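Local coordinates for protein cyanophycinase-like exopeptidase (actinobacterium SCGC AAA027-L06, PDB 6NQC) that is probably a serine peptidase of family S51, related to cyanophycinases and expected to hydrolyse peptide bonds in peptide substrates, at residues L26-S31 / I213-D218; N183-P188 / K203-L208; F190-K195 / I217-A222. All coordinates share one frame; numbering follows the deposited sequence.

Contact 1: residues L26-S31 / I213-D218; sequences LGLVGS and ILIGID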
loop_
_atom_site.group_PDB
_atom_site.type_symbol
_atom_site.label_atom_id
_atom_site.label_comp_id
_atom_site.label_asym_id
_atom_site.label_seq_id
_atom_site.Cartn_x
_atom_site.Cartn_y
_atom_site.Cartn_z
ATOM N N LEU A 26 -5.097 7.608 -0.628
ATOM C CA LEU A 26 -4.435 6.400 -1.110
ATOM C C LEU A 26 -2.939 6.675 -1.199
ATOM O O LEU A 26 -2.509 7.539 -1.978
ATOM C CB LEU A 26 -4.987 5.989 -2.474
ATOM C CG LEU A 26 -4.578 4.593 -2.967
ATOM C CD1 LEU A 26 -4.941 3.536 -1.988
ATOM C CD2 LEU A 26 -5.311 4.368 -4.285
ATOM N N GLY A 27 -2.154 5.911 -0.446
ATOM C CA GLY A 27 -0.711 6.061 -0.400
ATOM C C GLY A 27 0.018 4.869 -1.013
ATOM O O GLY A 27 -0.228 3.717 -0.657
ATOM N N LEU A 28 0.942 5.177 -1.908
ATOM C CA LEU A 28 1.859 4.198 -2.503
ATOM C C LEU A 28 3.272 4.493 -2.029
ATOM O O LEU A 28 3.824 5.564 -2.328
ATOM C CB LEU A 28 1.777 4.262 -4.033
ATOM C CG LEU A 28 0.371 4.347 -4.622
ATOM C CD1 LEU A 28 0.400 4.592 -6.107
ATOM C CD2 LEU A 28 -0.373 3.072 -4.287
ATOM N N VAL A 29 3.871 3.562 -1.271
ATOM C CA VAL A 29 5.148 3.802 -0.607
ATOM C C VAL A 29 6.199 2.856 -1.166
ATOM O O VAL A 29 5.974 1.650 -1.259
ATOM C CB VAL A 29 5.009 3.638 0.908
ATOM C CG1 VAL A 29 6.291 3.960 1.639
ATOM C CG2 VAL A 29 3.882 4.607 1.432
ATOM N N GLY A 30 7.361 3.403 -1.504
ATOM C CA GLY A 30 8.419 2.592 -2.102
ATOM C C GLY A 30 9.220 1.748 -1.122
ATOM O O GLY A 30 9.718 0.668 -1.482
ATOM N N SER A 31 9.342 2.204 0.114
ATOM C CA SER A 31 9.986 1.488 1.226
ATOM C C SER A 31 9.813 2.381 2.456
ATOM O O SER A 31 9.452 3.554 2.336
ATOM C CB SER A 31 11.480 1.179 1.012
ATOM O OG SER A 31 12.303 2.306 1.286
ATOM N N ILE A 213 -0.280 2.698 -17.101
ATOM C CA ILE A 213 0.749 3.577 -16.575
ATOM C C ILE A 213 1.590 2.799 -15.569
ATOM O O ILE A 213 1.057 2.112 -14.669
ATOM C CB ILE A 213 0.153 4.841 -15.920
ATOM C CG1 ILE A 213 -0.568 5.688 -16.949
ATOM C CG2 ILE A 213 1.278 5.610 -15.164
ATOM C CD1 ILE A 213 -1.413 6.760 -16.352
ATOM N N LEU A 214 2.898 2.888 -15.731
ATOM C CA LEU A 214 3.859 2.194 -14.888
ATOM C C LEU A 214 4.741 3.237 -14.235
ATOM O O LEU A 214 5.334 4.081 -14.932
ATOM C CB LEU A 214 4.725 1.229 -15.702
ATOM C CG LEU A 214 5.806 0.489 -14.936
ATOM C CD1 LEU A 214 5.130 -0.470 -13.914
ATOM C CD2 LEU A 214 6.737 -0.298 -15.837
ATOM N N ILE A 215 4.881 3.150 -12.909
ATOM C CA ILE A 215 5.701 4.121 -12.198
ATOM C C ILE A 215 6.652 3.384 -11.287
ATOM O O ILE A 215 6.368 2.271 -10.811
ATOM C CB ILE A 215 4.874 5.129 -11.363
ATOM C CG1 ILE A 215 4.144 4.451 -10.204
ATOM C CG2 ILE A 215 3.885 5.796 -12.286
ATOM C CD1 ILE A 215 3.438 5.438 -9.257
ATOM N N GLY A 216 7.768 4.034 -10.998
ATOM C CA GLY A 216 8.701 3.562 -9.998
ATOM C C GLY A 216 8.735 4.533 -8.835
ATOM O O GLY A 216 8.688 5.751 -9.030
ATOM N N ILE A 217 8.822 3.987 -7.629
ATOM C CA ILE A 217 8.907 4.784 -6.404
ATOM C C ILE A 217 10.181 4.361 -5.689
ATOM O O ILE A 217 10.345 3.183 -5.347
ATOM C CB ILE A 217 7.671 4.598 -5.515
ATOM C CG1 ILE A 217 6.408 4.999 -6.313
ATOM C CG2 ILE A 217 7.785 5.464 -4.249
ATOM C CD1 ILE A 217 5.095 4.783 -5.520
ATOM N N ASP A 218 11.090 5.319 -5.499
ATOM C CA ASP A 218 12.328 5.077 -4.781
ATOM C C ASP A 218 12.075 4.721 -3.310
ATOM O O ASP A 218 11.001 4.972 -2.741
ATOM C CB ASP A 218 13.239 6.315 -4.786
ATOM C CG ASP A 218 13.907 6.560 -6.124
ATOM O OD1 ASP A 218 13.896 5.643 -6.950
ATOM O OD2 ASP A 218 14.420 7.668 -6.346
#
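Buried apolar packing between two sheets brings Leu28 and Gly30 against Ile217, where strand 26-29 of the large central sheet meets strand 213-217 of a smaller four-stranded one. The strand axes are inclined at 66° and stay 8.5 Å apart at closest approach, so the gap is filled mainly by side chains. Ile217 carries it with two branches. Its CG1 stands beside the backbone N (chi1 -58°), which sends CD1 over strand 26-29, 3.7 Å from Leu28 CB, while CG2 lies 3.5 Å from Gly30 N. A beta-branched residue suits the place because each branch meets a different residue. Further along, the terminal methyls Leu28 CD1 and Ile215 CD1 touch loosely at 4.5 Å, and Val186 of the neighbouring strand also packs on Leu28, Ile215 and Ile217. In the mixed central sheet of this alpha/beta core, strand 26-29 runs parallel to 149-153 and antiparallel to 221-225, and the contact lies where this first strand ends. There Gly30, lacking a side chain, lets the two backbones close in: its CA is 3.6 Å from Asp218 O in a CA-H...O contact. The N-H of Gly30 is hydrogen-bonded to Thr221 O of strand 221-225, its neighbour in the sheet. Ser31 turns its hydroxyl to Val220 N and touches His189 and Glu219, two members of a probable catalytic triad.

Contact 2: residues N183-P188 / K203-L208; sequences NVRVIP and KILLDL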
loop_
_atom_site.group_PDB
_atom_site.type_symbol
_atom_site.label_atom_id
_atom_site.label_comp_id
_atom_site.label_asym_id
_atom_site.label_seq_id
_atom_site.Cartn_x
_atom_site.Cartn_y
_atom_site.Cartn_z
ATOM N N ASN A 183 -5.401 1.747 -13.430
ATOM C CA ASN A 183 -4.549 2.036 -14.583
ATOM C C ASN A 183 -3.107 2.336 -14.210
ATOM O O ASN A 183 -2.343 2.802 -15.059
ATOM C CB ASN A 183 -5.132 3.200 -15.388
ATOM C CG ASN A 183 -5.071 4.509 -14.657
ATOM O OD1 ASN A 183 -5.231 4.568 -13.442
ATOM N ND2 ASN A 183 -4.846 5.582 -15.404
ATOM N N VAL A 184 -2.710 2.068 -12.976
ATOM C CA VAL A 184 -1.364 2.363 -12.522
ATOM C C VAL A 184 -0.812 1.115 -11.841
ATOM O O VAL A 184 -1.537 0.405 -11.136
ATOM C CB VAL A 184 -1.342 3.572 -11.564
ATOM C CG1 VAL A 184 0.078 3.782 -11.108
ATOM C CG2 VAL A 184 -1.917 4.790 -12.247
ATOM N N ARG A 185 0.453 0.838 -12.083
ATOM C CA ARG A 185 1.210 -0.172 -11.352
ATOM C C ARG A 185 2.529 0.422 -10.874
ATOM O O ARG A 185 3.137 1.255 -11.552
ATOM C CB ARG A 185 1.463 -1.380 -12.225
ATOM C CG ARG A 185 2.351 -2.437 -11.569
ATOM C CD ARG A 185 2.343 -3.709 -12.444
ATOM N NE ARG A 185 3.147 -3.646 -13.665
ATOM C CZ ARG A 185 4.458 -3.867 -13.750
ATOM N NH1 ARG A 185 5.198 -4.099 -12.668
ATOM N NH2 ARG A 185 5.038 -3.792 -14.926
ATOM N N VAL A 186 2.999 -0.079 -9.730
ATOM C CA VAL A 186 4.134 0.467 -9.005
ATOM C C VAL A 186 5.265 -0.555 -8.942
ATOM O O VAL A 186 5.060 -1.710 -8.542
ATOM C CB VAL A 186 3.741 0.853 -7.557
ATOM C CG1 VAL A 186 4.992 1.123 -6.693
ATOM C CG2 VAL A 186 2.767 2.001 -7.579
ATOM N N ILE A 187 6.478 -0.094 -9.229
ATOM C CA ILE A 187 7.701 -0.799 -8.896
ATOM C C ILE A 187 8.307 -0.099 -7.669
ATOM O O ILE A 187 8.716 1.065 -7.790
ATOM C CB ILE A 187 8.685 -0.815 -10.069
ATOM C CG1 ILE A 187 8.015 -1.514 -11.247
ATOM C CG2 ILE A 187 9.928 -1.556 -9.661
ATOM C CD1 ILE A 187 8.734 -1.361 -12.571
ATOM N N PRO A 188 8.342 -0.748 -6.514
ATOM C CA PRO A 188 8.891 -0.110 -5.308
ATOM C C PRO A 188 10.403 -0.256 -5.266
ATOM O O PRO A 188 10.988 -0.814 -6.155
ATOM C CB PRO A 188 8.238 -0.895 -4.176
ATOM C CG PRO A 188 7.983 -2.288 -4.761
ATOM C CD PRO A 188 7.749 -2.075 -6.246
ATOM N N LYS A 203 12.922 -7.601 -17.015
ATOM C CA LYS A 203 12.089 -7.354 -18.186
ATOM C C LYS A 203 10.619 -7.566 -17.863
ATOM O O LYS A 203 9.748 -6.838 -18.382
ATOM C CB LYS A 203 12.501 -8.260 -19.355
ATOM C CG LYS A 203 13.868 -7.908 -19.964
ATOM C CD LYS A 203 14.378 -8.961 -20.962
ATOM C CE LYS A 203 15.890 -8.807 -21.229
ATOM N NZ LYS A 203 16.689 -10.034 -20.828
ATOM N N ILE A 204 10.328 -8.583 -17.035
ATOM C CA ILE A 204 8.966 -8.834 -16.575
ATOM C C ILE A 204 8.495 -7.689 -15.669
ATOM O O ILE A 204 7.409 -7.133 -15.846
ATOM C CB ILE A 204 8.920 -10.192 -15.860
ATOM C CG1 ILE A 204 9.183 -11.349 -16.851
ATOM C CG2 ILE A 204 7.576 -10.423 -15.148
ATOM C CD1 ILE A 204 9.427 -12.720 -16.223
ATOM N N LEU A 205 9.305 -7.345 -14.668
ATOM C CA LEU A 205 8.980 -6.268 -13.746
ATOM C C LEU A 205 8.674 -4.977 -14.489
ATOM O O LEU A 205 7.783 -4.213 -14.083
ATOM C CB LEU A 205 10.141 -6.063 -12.774
ATOM C CG LEU A 205 9.995 -5.118 -11.600
ATOM C CD1 LEU A 205 8.695 -5.295 -10.871
ATOM C CD2 LEU A 205 11.144 -5.399 -10.590
ATOM N N LEU A 206 9.358 -4.736 -15.600
ATOM C CA LEU A 206 9.190 -3.479 -16.328
ATOM C C LEU A 206 8.100 -3.502 -17.387
ATOM O O LEU A 206 7.827 -2.457 -17.980
ATOM C CB LEU A 206 10.516 -3.072 -16.975
ATOM C CG LEU A 206 11.554 -2.541 -15.980
ATOM C CD1 LEU A 206 12.926 -2.396 -16.612
ATOM C CD2 LEU A 206 11.034 -1.211 -15.421
ATOM N N ASP A 207 7.464 -4.646 -17.648
ATOM C CA ASP A 207 6.589 -4.697 -18.836
ATOM C C ASP A 207 5.658 -5.893 -18.723
ATOM O O ASP A 207 6.038 -7.013 -19.084
ATOM C CB ASP A 207 7.433 -4.760 -20.116
ATOM C CG ASP A 207 6.620 -4.906 -21.361
ATOM O OD1 ASP A 207 5.392 -4.625 -21.316
ATOM O OD2 ASP A 207 7.222 -5.310 -22.383
ATOM N N LEU A 208 4.437 -5.629 -18.249
ATOM C CA LEU A 208 3.368 -6.601 -18.223
ATOM C C LEU A 208 2.334 -6.262 -19.274
ATOM O O LEU A 208 2.065 -5.073 -19.534
ATOM C CB LEU A 208 2.662 -6.687 -16.865
ATOM C CG LEU A 208 3.563 -7.122 -15.699
ATOM C CD1 LEU A 208 2.718 -7.092 -14.381
ATOM C CD2 LEU A 208 4.119 -8.513 -15.882
#
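Strand 184-187 passes the C-terminal part of helix 199-205 and the turn after it, with the Ile187 and Leu205 CA atoms 7.4 Å apart and those of Arg185 and Leu208 9.7 Å apart. Arginine spans the wider gap. Its CG is anti to the backbone N (chi1 175°), and a bend at chi3 brings the guanidinium end-on to one carbonyl: NH1 and NH2 both bond to Leu205 O, each at 2.9 Å. The oxygen lies in the guanidinium plane, but the bonds are not equivalent, for NH1 is tilted only modestly from the carbonyl plane while NH2 stands well above it. Two N-H groups thus grip an oxygen near the C-terminal end of a helix, where carbonyls often lack helical partners. Leu208 lays CD1 over one guanidinium face, 3.5 Å from Arg185 NE, toward the rim of the group. Outside the pair, Asp211 forms a salt bridge with that same NE and also accepts a bond from Leu208 N, so both ends of this packing are tied to one carboxylate. Ile187 supplies the apolar half: its CG1 rests 3.9 Å from Leu205 CD1, and its CD1 reaches Leu206 CD2 at 3.7 Å, the Ile187 and Leu206 side chains crossing at about a right angle. Such packing of a helix on its preceding strand belongs to the beta-alpha-beta unit formed by strand 184-187, helix 199-205 and strand 213-217.

Contact 3: residues F190-K195 / I217-A222; sequences FNKFFK and IDEVTA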
loop_
_atom_site.group_PDB
_atom_site.type_symbol
_atom_site.label_atom_id
_atom_site.label_comp_id
_atom_site.label_asym_id
_atom_site.label_seq_id
_atom_site.Cartn_x
_atom_site.Cartn_y
_atom_site.Cartn_z
ATOM N N PHE A 190 12.706 1.450 -6.022
ATOM C CA PHE A 190 13.083 1.536 -7.429
ATOM C C PHE A 190 14.586 1.733 -7.627
ATOM O O PHE A 190 15.160 1.234 -8.605
ATOM C CB PHE A 190 12.375 2.681 -8.105
ATOM C CG PHE A 190 12.516 2.681 -9.604
ATOM C CD1 PHE A 190 11.863 1.745 -10.378
ATOM C CD2 PHE A 190 13.280 3.627 -10.228
ATOM C CE1 PHE A 190 11.983 1.763 -11.735
ATOM C CE2 PHE A 190 13.382 3.646 -11.625
ATOM C CZ PHE A 190 12.751 2.714 -12.346
ATOM N N ASN A 191 15.220 2.435 -6.719
ATOM C CA ASN A 191 16.631 2.747 -6.825
ATOM C C ASN A 191 17.510 1.556 -6.497
ATOM O O ASN A 191 18.706 1.606 -6.787
ATOM C CB ASN A 191 16.972 3.951 -5.923
ATOM C CG ASN A 191 16.601 3.734 -4.469
ATOM O OD1 ASN A 191 15.443 3.435 -4.141
ATOM N ND2 ASN A 191 17.587 3.911 -3.569
ATOM N N LYS A 192 16.949 0.481 -5.955
ATOM C CA LYS A 192 17.724 -0.708 -5.602
ATOM C C LYS A 192 17.235 -2.018 -6.208
ATOM O O LYS A 192 18.061 -2.916 -6.367
ATOM C CB LYS A 192 17.768 -0.855 -4.065
ATOM C CG LYS A 192 18.228 0.437 -3.356
ATOM C CD LYS A 192 19.021 0.137 -2.095
ATOM C CE LYS A 192 20.067 1.206 -1.811
ATOM N NZ LYS A 192 21.447 0.622 -1.817
ATOM N N PHE A 193 15.944 -2.143 -6.582
ATOM C CA PHE A 193 15.370 -3.423 -6.992
ATOM C C PHE A 193 16.169 -4.103 -8.100
ATOM O O PHE A 193 16.339 -5.331 -8.094
ATOM C CB PHE A 193 13.934 -3.173 -7.482
ATOM C CG PHE A 193 12.950 -4.318 -7.248
ATOM C CD1 PHE A 193 13.310 -5.625 -7.462
ATOM C CD2 PHE A 193 11.635 -4.044 -6.868
ATOM C CE1 PHE A 193 12.417 -6.645 -7.271
ATOM C CE2 PHE A 193 10.701 -5.085 -6.694
ATOM C CZ PHE A 193 11.096 -6.374 -6.899
ATOM N N PHE A 194 16.644 -3.342 -9.059
ATOM C CA PHE A 194 17.287 -3.934 -10.232
ATOM C C PHE A 194 18.720 -4.359 -9.961
ATOM O O PHE A 194 19.335 -5.000 -10.823
ATOM C CB PHE A 194 17.188 -2.945 -11.397
ATOM C CG PHE A 194 15.759 -2.705 -11.815
ATOM C CD1 PHE A 194 15.105 -3.594 -12.639
ATOM C CD2 PHE A 194 15.043 -1.624 -11.302
ATOM C CE1 PHE A 194 13.778 -3.398 -12.991
ATOM C CE2 PHE A 194 13.718 -1.432 -11.646
ATOM C CZ PHE A 194 13.086 -2.318 -12.482
ATOM N N LYS A 195 19.251 -4.066 -8.777
ATOM C CA LYS A 195 20.515 -4.654 -8.366
ATOM C C LYS A 195 20.324 -6.054 -7.823
ATOM O O LYS A 195 21.310 -6.760 -7.662
ATOM C CB LYS A 195 21.191 -3.775 -7.315
ATOM C CG LYS A 195 21.285 -2.300 -7.712
ATOM C CD LYS A 195 22.048 -1.439 -6.684
ATOM C CE LYS A 195 22.987 -0.433 -7.381
ATOM N NZ LYS A 195 24.427 -0.551 -6.945
ATOM N N ILE A 217 8.822 3.987 -7.629
ATOM C CA ILE A 217 8.907 4.784 -6.404
ATOM C C ILE A 217 10.181 4.361 -5.689
ATOM O O ILE A 217 10.345 3.183 -5.347
ATOM C CB ILE A 217 7.671 4.598 -5.515
ATOM C CG1 ILE A 217 6.408 4.999 -6.313
ATOM C CG2 ILE A 217 7.785 5.464 -4.249
ATOM C CD1 ILE A 217 5.095 4.783 -5.520
ATOM N N ASP A 218 11.090 5.319 -5.499
ATOM C CA ASP A 218 12.328 5.077 -4.781
ATOM C C ASP A 218 12.075 4.721 -3.310
ATOM O O ASP A 218 11.001 4.972 -2.741
ATOM C CB ASP A 218 13.239 6.315 -4.786
ATOM C CG ASP A 218 13.907 6.560 -6.124
ATOM O OD1 ASP A 218 13.896 5.643 -6.950
ATOM O OD2 ASP A 218 14.420 7.668 -6.346
ATOM N N GLU A 219 13.118 4.183 -2.674
ATOM C CA GLU A 219 13.074 3.959 -1.237
ATOM C C GLU A 219 12.780 5.259 -0.484
ATOM O O GLU A 219 13.123 6.373 -0.926
ATOM C CB GLU A 219 14.389 3.336 -0.779
ATOM C CG GLU A 219 14.558 1.932 -1.365
ATOM C CD GLU A 219 15.588 1.083 -0.678
ATOM O OE1 GLU A 219 16.605 1.634 -0.223
ATOM O OE2 GLU A 219 15.364 -0.127 -0.619
ATOM N N VAL A 220 12.035 5.097 0.603
ATOM C CA VAL A 220 11.636 6.166 1.512
ATOM C C VAL A 220 10.996 7.314 0.759
ATOM O O VAL A 220 11.173 8.480 1.103
ATOM C CB VAL A 220 12.869 6.631 2.324
ATOM C CG1 VAL A 220 12.424 7.473 3.515
ATOM C CG2 VAL A 220 13.674 5.444 2.765
ATOM N N THR A 221 10.212 6.977 -0.260
ATOM C CA THR A 221 9.457 7.935 -1.055
ATOM C C THR A 221 8.057 7.363 -1.221
ATOM O O THR A 221 7.859 6.133 -1.173
ATOM C CB THR A 221 10.098 8.166 -2.413
ATOM O OG1 THR A 221 11.492 8.475 -2.224
ATOM C CG2 THR A 221 9.458 9.300 -3.170
ATOM N N ALA A 222 7.083 8.268 -1.385
ATOM C CA ALA A 222 5.695 7.875 -1.542
ATOM C C ALA A 222 5.016 8.797 -2.546
ATOM O O ALA A 222 5.479 9.906 -2.846
ATOM C CB ALA A 222 4.933 7.883 -0.191
HETATM O O HOH W 1 17.652 4.199 -0.527
#
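Glu219, Phe190 and Asn191 carry this contact, in which the loop following strand 184-187 is pinned to the turn between strands 213-217 and 221-225. Glu219 is gripped through its backbone: Glu219 N lies 2.8 Å from Asn191 OD1, the bond all but straight (179° at the hydrogen). Asn191 can accept that bond because its CG stands between the backbone N and the carbonyl carbon (chi1 57°), folding the short side chain over the turn. The other end of the amide works as a donor. Asn191 ND2 gives a hydrogen bond to a water, which in turn donates to Glu219 OE1 at 2.8 Å, so the amide steadies the glutamate at both backbone and carboxylate. Lys192 lies across that carboxylate at about a right angle, bringing CD to 3.4 Å from OE1, while its ammonium stays further off. Glu219 OE2 is hydrogen-bonded to His189 ND1, the geometry expected of the acid in a Ser-His-Glu triad with Ser154, which sits on a probable nucleophile elbow; Asn191 would then be a second-shell residue helping to position this acid. The turn itself, from Asp218 to Thr221, is a type II beta turn, and Thr221 OG1 secures it by bonding back to Glu219 O. Phe190 attaches one residue before the turn: its backbone N donates to Ile217 O at 3.0 Å. Its ring presents an edge to Asp218 OD1, the ring and carboxylate planes only 24° apart. That oxygen is bonded to His241, whose ring also meets Phe190, and Leu243 adds apolar cover suited to an aromatic side chain.

How the contacts relate
From the N terminus, the chain leaves strand 26-29 and meets it again at 213-218, after its pairing with 149-153, so contact 1 closes the longest loop and brings the large central sheet against the smaller one. Contact 2 is nested within that loop, fastening strand 184-187 to the end of the helix that follows. Contact 3 crosses contact 2, since 190-195 falls between 183-188 and 203-208 while 217-222 comes after both. Its second segment overlaps that of contact 1, Ile217 and Asp218 being common to both. Neighbouring strands 184-187 and 213-217 join contacts 1 and 2, whereas strand 221-225, beside 26-29, carries contact 3 into the central sheet.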